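Local coordinates for protein putative SnoaL-like polyketide cyclase (Jannaschia sp., PDB 3KKG) that is of unproven function but has an NTF2-like, SnoaL-type fold and is probably a polyketide cyclase or related lyase, at residues A[13-18]-A[85-90]; A[31-36]-A[52-57]. One frame throughout, in Å; residues are numbered along the deposited sequence.

Contact 1: residues A[13-18]-A[85-90]; sequences ETVLRL and VVVQAR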
# COMPACT_ATOMS: atom_id res chain seq x y z
N GLU A 13 -12.36 -9.91 -11.97
CA GLU A 13 -11.88 -10.70 -13.10
C GLU A 13 -11.05 -9.84 -14.06
O GLU A 13 -9.95 -10.24 -14.54
CB GLU A 13 -13.05 -11.37 -13.82
CG GLU A 13 -13.74 -12.47 -12.96
CD GLU A 13 -14.92 -13.15 -13.68
OE1 GLU A 13 -14.89 -13.20 -14.92
OE2 GLU A 13 -15.80 -13.70 -13.00
N THR A 14 -11.55 -8.66 -14.36
CA THR A 14 -10.85 -7.73 -15.25
C THR A 14 -9.50 -7.33 -14.67
O THR A 14 -8.47 -7.38 -15.38
CB THR A 14 -11.74 -6.53 -15.55
OG1 THR A 14 -12.86 -6.99 -16.32
CG2 THR A 14 -10.98 -5.37 -16.26
N VAL A 15 -9.46 -6.95 -13.40
CA VAL A 15 -8.20 -6.55 -12.78
C VAL A 15 -7.18 -7.68 -12.69
O VAL A 15 -5.98 -7.50 -12.93
CB VAL A 15 -8.44 -5.95 -11.38
CG1 VAL A 15 -7.18 -5.95 -10.59
CG2 VAL A 15 -9.09 -4.57 -11.53
N LEU A 16 -7.66 -8.89 -12.38
CA LEU A 16 -6.72 -9.98 -12.19
C LEU A 16 -5.96 -10.37 -13.49
O LEU A 16 -4.86 -10.93 -13.44
CB LEU A 16 -7.36 -11.19 -11.51
CG LEU A 16 -7.52 -11.06 -10.01
CD1 LEU A 16 -8.33 -12.26 -9.46
CD2 LEU A 16 -6.17 -10.91 -9.31
N ARG A 17 -6.54 -10.05 -14.65
CA ARG A 17 -5.83 -10.26 -15.92
C ARG A 17 -4.53 -9.50 -15.95
O ARG A 17 -3.56 -9.96 -16.56
CB ARG A 17 -6.69 -9.83 -17.10
CG ARG A 17 -7.94 -10.61 -17.27
CD ARG A 17 -8.68 -10.28 -18.57
NE ARG A 17 -7.85 -10.61 -19.74
CZ ARG A 17 -7.78 -9.88 -20.85
NH1 ARG A 17 -8.47 -8.76 -21.00
NH2 ARG A 17 -7.00 -10.30 -21.84
N LEU A 18 -4.45 -8.37 -15.22
CA LEU A 18 -3.25 -7.56 -15.20
C LEU A 18 -2.10 -8.21 -14.44
O LEU A 18 -0.97 -7.77 -14.52
CB LEU A 18 -3.55 -6.20 -14.59
CG LEU A 18 -4.61 -5.37 -15.32
CD1 LEU A 18 -5.01 -4.12 -14.55
CD2 LEU A 18 -4.09 -5.02 -16.77
N VAL A 85 -10.89 -2.12 -6.36
CA VAL A 85 -10.29 -3.43 -6.22
C VAL A 85 -8.88 -3.26 -5.68
O VAL A 85 -8.08 -2.48 -6.25
CB VAL A 85 -10.24 -4.20 -7.56
CG1 VAL A 85 -9.61 -5.55 -7.30
CG2 VAL A 85 -11.66 -4.37 -8.13
N VAL A 86 -8.57 -3.99 -4.63
CA VAL A 86 -7.28 -3.93 -3.98
C VAL A 86 -6.64 -5.28 -4.06
O VAL A 86 -7.25 -6.29 -3.72
CB VAL A 86 -7.43 -3.52 -2.47
CG1 VAL A 86 -6.05 -3.48 -1.78
CG2 VAL A 86 -8.24 -2.20 -2.35
N VAL A 87 -5.45 -5.36 -4.63
CA VAL A 87 -4.72 -6.59 -4.83
C VAL A 87 -3.43 -6.52 -4.04
O VAL A 87 -2.60 -5.65 -4.29
CB VAL A 87 -4.44 -6.87 -6.32
CG1 VAL A 87 -3.68 -8.19 -6.46
CG2 VAL A 87 -5.73 -6.89 -7.13
N GLN A 88 -3.22 -7.44 -3.12
CA GLN A 88 -1.92 -7.56 -2.46
C GLN A 88 -1.19 -8.74 -3.07
O GLN A 88 -1.79 -9.79 -3.32
CB GLN A 88 -2.10 -7.83 -1.01
CG GLN A 88 -2.75 -6.67 -0.20
CD GLN A 88 -2.72 -6.97 1.26
OE1 GLN A 88 -1.66 -6.99 1.85
NE2 GLN A 88 -3.85 -7.22 1.84
N ALA A 89 0.12 -8.59 -3.25
CA ALA A 89 0.89 -9.61 -3.91
C ALA A 89 2.26 -9.66 -3.30
O ALA A 89 2.61 -8.87 -2.43
CB ALA A 89 0.94 -9.40 -5.47
N ARG A 90 3.02 -10.67 -3.70
CA ARG A 90 4.46 -10.67 -3.45
C ARG A 90 5.21 -10.74 -4.75
O ARG A 90 4.80 -11.39 -5.70
CB ARG A 90 4.89 -11.74 -2.49
CG ARG A 90 4.39 -11.52 -1.07
CD ARG A 90 5.06 -12.48 -0.11
NE ARG A 90 6.46 -12.09 0.16
CZ ARG A 90 6.83 -11.17 1.06
NH1 ARG A 90 5.92 -10.59 1.82
NH2 ARG A 90 8.11 -10.86 1.27

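Contact 2: residues A[31-36]-A[52-57]; sequences DVWRET and EGIEQA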
# COMPACT_ATOMS: atom_id res chain seq x y z
N ASP A 31 -1.10 -4.87 -24.90
CA ASP A 31 -2.41 -4.96 -25.51
C ASP A 31 -3.47 -5.29 -24.48
O ASP A 31 -4.61 -4.83 -24.60
CB ASP A 31 -2.40 -5.95 -26.67
CG ASP A 31 -1.62 -5.42 -27.87
OD1 ASP A 31 -1.58 -4.17 -28.11
OD2 ASP A 31 -1.07 -6.27 -28.60
N VAL A 32 -3.10 -6.02 -23.42
CA VAL A 32 -4.04 -6.29 -22.33
C VAL A 32 -4.35 -4.97 -21.59
O VAL A 32 -5.48 -4.66 -21.24
CB VAL A 32 -3.52 -7.37 -21.32
CG1 VAL A 32 -4.48 -7.51 -20.11
CG2 VAL A 32 -3.33 -8.73 -22.02
N TRP A 33 -3.31 -4.19 -21.32
CA TRP A 33 -3.53 -2.87 -20.74
C TRP A 33 -4.45 -2.01 -21.62
O TRP A 33 -5.38 -1.36 -21.14
CB TRP A 33 -2.21 -2.15 -20.49
CG TRP A 33 -1.47 -2.57 -19.24
CD1 TRP A 33 -1.29 -3.83 -18.79
CD2 TRP A 33 -0.82 -1.71 -18.30
NE1 TRP A 33 -0.59 -3.82 -17.61
CE2 TRP A 33 -0.28 -2.54 -17.29
CE3 TRP A 33 -0.65 -0.33 -18.19
CZ2 TRP A 33 0.43 -2.03 -16.21
CZ3 TRP A 33 0.04 0.17 -17.12
CH2 TRP A 33 0.60 -0.67 -16.17
N ARG A 34 -4.21 -2.01 -22.93
CA ARG A 34 -5.02 -1.20 -23.84
C ARG A 34 -6.49 -1.62 -23.89
O ARG A 34 -7.36 -0.78 -24.08
CB ARG A 34 -4.43 -1.18 -25.24
CG ARG A 34 -3.09 -0.47 -25.30
CD ARG A 34 -2.50 -0.45 -26.68
NE ARG A 34 -1.17 0.18 -26.66
CZ ARG A 34 -0.01 -0.44 -26.92
NH1 ARG A 34 0.05 -1.72 -27.24
NH2 ARG A 34 1.11 0.25 -26.84
N GLU A 35 -6.77 -2.90 -23.69
CA GLU A 35 -8.16 -3.36 -23.62
C GLU A 35 -8.84 -3.20 -22.26
O GLU A 35 -10.06 -3.20 -22.16
CB GLU A 35 -8.29 -4.78 -24.12
CG GLU A 35 -7.67 -5.90 -23.33
CD GLU A 35 -7.77 -7.23 -24.10
OE1 GLU A 35 -8.90 -7.62 -24.46
OE2 GLU A 35 -6.72 -7.87 -24.39
N THR A 36 -8.04 -3.02 -21.21
CA THR A 36 -8.53 -2.97 -19.82
C THR A 36 -8.69 -1.54 -19.27
O THR A 36 -9.59 -1.23 -18.50
CB THR A 36 -7.51 -3.76 -18.94
OG1 THR A 36 -7.49 -5.12 -19.40
CG2 THR A 36 -7.92 -3.78 -17.47
N GLU A 52 -0.28 10.40 -16.61
CA GLU A 52 -1.60 10.56 -17.19
C GLU A 52 -1.61 10.06 -18.64
O GLU A 52 -0.80 10.51 -19.48
CB GLU A 52 -2.00 12.02 -17.23
CG GLU A 52 -1.83 12.76 -15.94
CD GLU A 52 -3.05 12.76 -15.08
OE1 GLU A 52 -4.15 12.30 -15.51
OE2 GLU A 52 -2.91 13.25 -13.95
N GLY A 53 -2.58 9.22 -18.95
CA GLY A 53 -2.71 8.67 -20.29
C GLY A 53 -2.22 7.24 -20.38
O GLY A 53 -1.20 6.90 -19.82
N ILE A 54 -2.94 6.41 -21.12
CA ILE A 54 -2.61 4.99 -21.17
C ILE A 54 -1.23 4.69 -21.79
O ILE A 54 -0.48 3.87 -21.26
CB ILE A 54 -3.75 4.18 -21.89
CG1 ILE A 54 -3.48 2.67 -21.79
CG2 ILE A 54 -3.95 4.65 -23.33
CD1 ILE A 54 -3.30 2.14 -20.36
N GLU A 55 -0.87 5.36 -22.88
CA GLU A 55 0.43 5.09 -23.48
C GLU A 55 1.57 5.53 -22.57
O GLU A 55 2.60 4.83 -22.47
CB GLU A 55 0.56 5.75 -24.83
CG GLU A 55 -0.38 5.17 -25.87
CD GLU A 55 -0.25 3.68 -26.00
OE1 GLU A 55 0.89 3.18 -25.99
OE2 GLU A 55 -1.30 3.00 -26.11
N GLN A 56 1.38 6.67 -21.90
CA GLN A 56 2.36 7.18 -20.92
C GLN A 56 2.50 6.22 -19.76
O GLN A 56 3.62 5.91 -19.31
CB GLN A 56 1.93 8.55 -20.43
CG GLN A 56 1.99 9.65 -21.51
CD GLN A 56 0.72 9.78 -22.37
OE1 GLN A 56 -0.16 8.92 -22.37
NE2 GLN A 56 0.65 10.85 -23.16
N ALA A 57 1.37 5.73 -19.28
CA ALA A 57 1.40 4.79 -18.17
C ALA A 57 2.03 3.45 -18.56
O ALA A 57 2.77 2.82 -17.79
CB ALA A 57 -0.01 4.57 -17.65

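Contact 1: residues A[13-18]-A[85-90]
V15, on the last turns of helix 6-16, plants its two methyl groups against V85 and V87 of strand 84-94, and these three valines make the contact. Along 13-18, T14 comes just before it on another side of the helix; there its OG1 is hydrogen-bonded to the backbone O of Q10 one turn back, a common way for a threonine inside a helix to satisfy its hydroxyl.

V15 itself points toward the strand. Its CG1 lies anti to the backbone N (chi1 162°), which sets this methyl over the junction of the two strand side chains: CG1 is 3.9 Å from V87 CG2 and 4.1 Å from V85 CG1. The other branch works on V85 alone, with V15 CG2 4.1 Å from V85 CB. V15 and V85 meet end-on, tip to tip, whereas V15 and V87 run by each other, pointing opposite ways, and the V87 methyl that does the touching is the one beside its backbone N. After V15, L16 swings the end of its side chain closer to the strand but stays a little farther off, its nearest side-chain approach being 4.6 Å. R17 heads away from the strand and forms a salt bridge through NE with E21 OE2, while L18 packs on F117.

Strand alternation explains the choice of V85 and V87: V86, between them, points away from the helix and packs on L116 of the second subunit. F117 of strand 108-120 also touches V15 and widens the apolar floor beneath the helix. A helix laid on a face of the curved sheet is characteristic of NTF2-like alpha+beta folds, and beta-branched valine suits both the strand and the close helix-sheet interface. Buried side chains touching at ordinary van der Waals distances imply that 13-18 and 85-90 are held together by apolar packing, with no polar bond between them.

Contact 2: residues A[31-36]-A[52-57]
R34 of helix 29-36 and E55 of helix 54-67 form a side-on, two-pronged salt bridge. R34 NE gives its hydrogen to E55 OE2 at 2.9 Å and R34 NH2 to E55 OE1 at 3.1 Å; both bonds are nearly straight, and both oxygens use their syn lone pairs. Guanidinium and carboxylate planes lie 12° apart. Arginine suits the place because its long chain, extended from CG to NE, offers two parallel N-H groups to a carboxylate, which the bend at chi2 (-54°) of E55 turns into the guanidinium plane, although the two chains cross at about a right angle.

Nearer the core, the six-membered end of the W33 indole abuts the first turn of helix 54-67. I54 CD1 comes to the ring edge, 4.2 Å from W33 CE3, while W33 CZ3 lies 3.9 Å from the A57 backbone O; small A57 lets the ring come close.

Further out, D31 OD1 accepts a more bent bond from R34 NH1, met from above the D31 carboxylate plane, completing a D31-R34-E55 salt-bridge network. W33 NE1 is hydrogen-bonded to G22 O, and F41 backs W33, I54 and A57. One cation between two carboxylates probably keeps its charge, so charged groups on the solvent side border an apolar interior.

Contact 2 lies wholly within the stretch of chain between the two halves of contact 1, and their centres are about 16 Å apart. They touch where the end of helix 6-16 and the residues after it meet helix 29-36: L18 CD2 packs 3.7 Å from W33 CD1, and T14 CG2 lies 3.7 Å from T36 CG2. R17 NH2 and E35 OE2 form only a long, weak ion pair. Contact 1 thus seats the first helix on the sheet, and contact 2 joins the second helix to 54-67. Together they belong to the helical side of a cone-like NTF2 fold, whose members commonly hold a pocket between helices and curved sheet; no ligand or catalytic residue is identified at either contact.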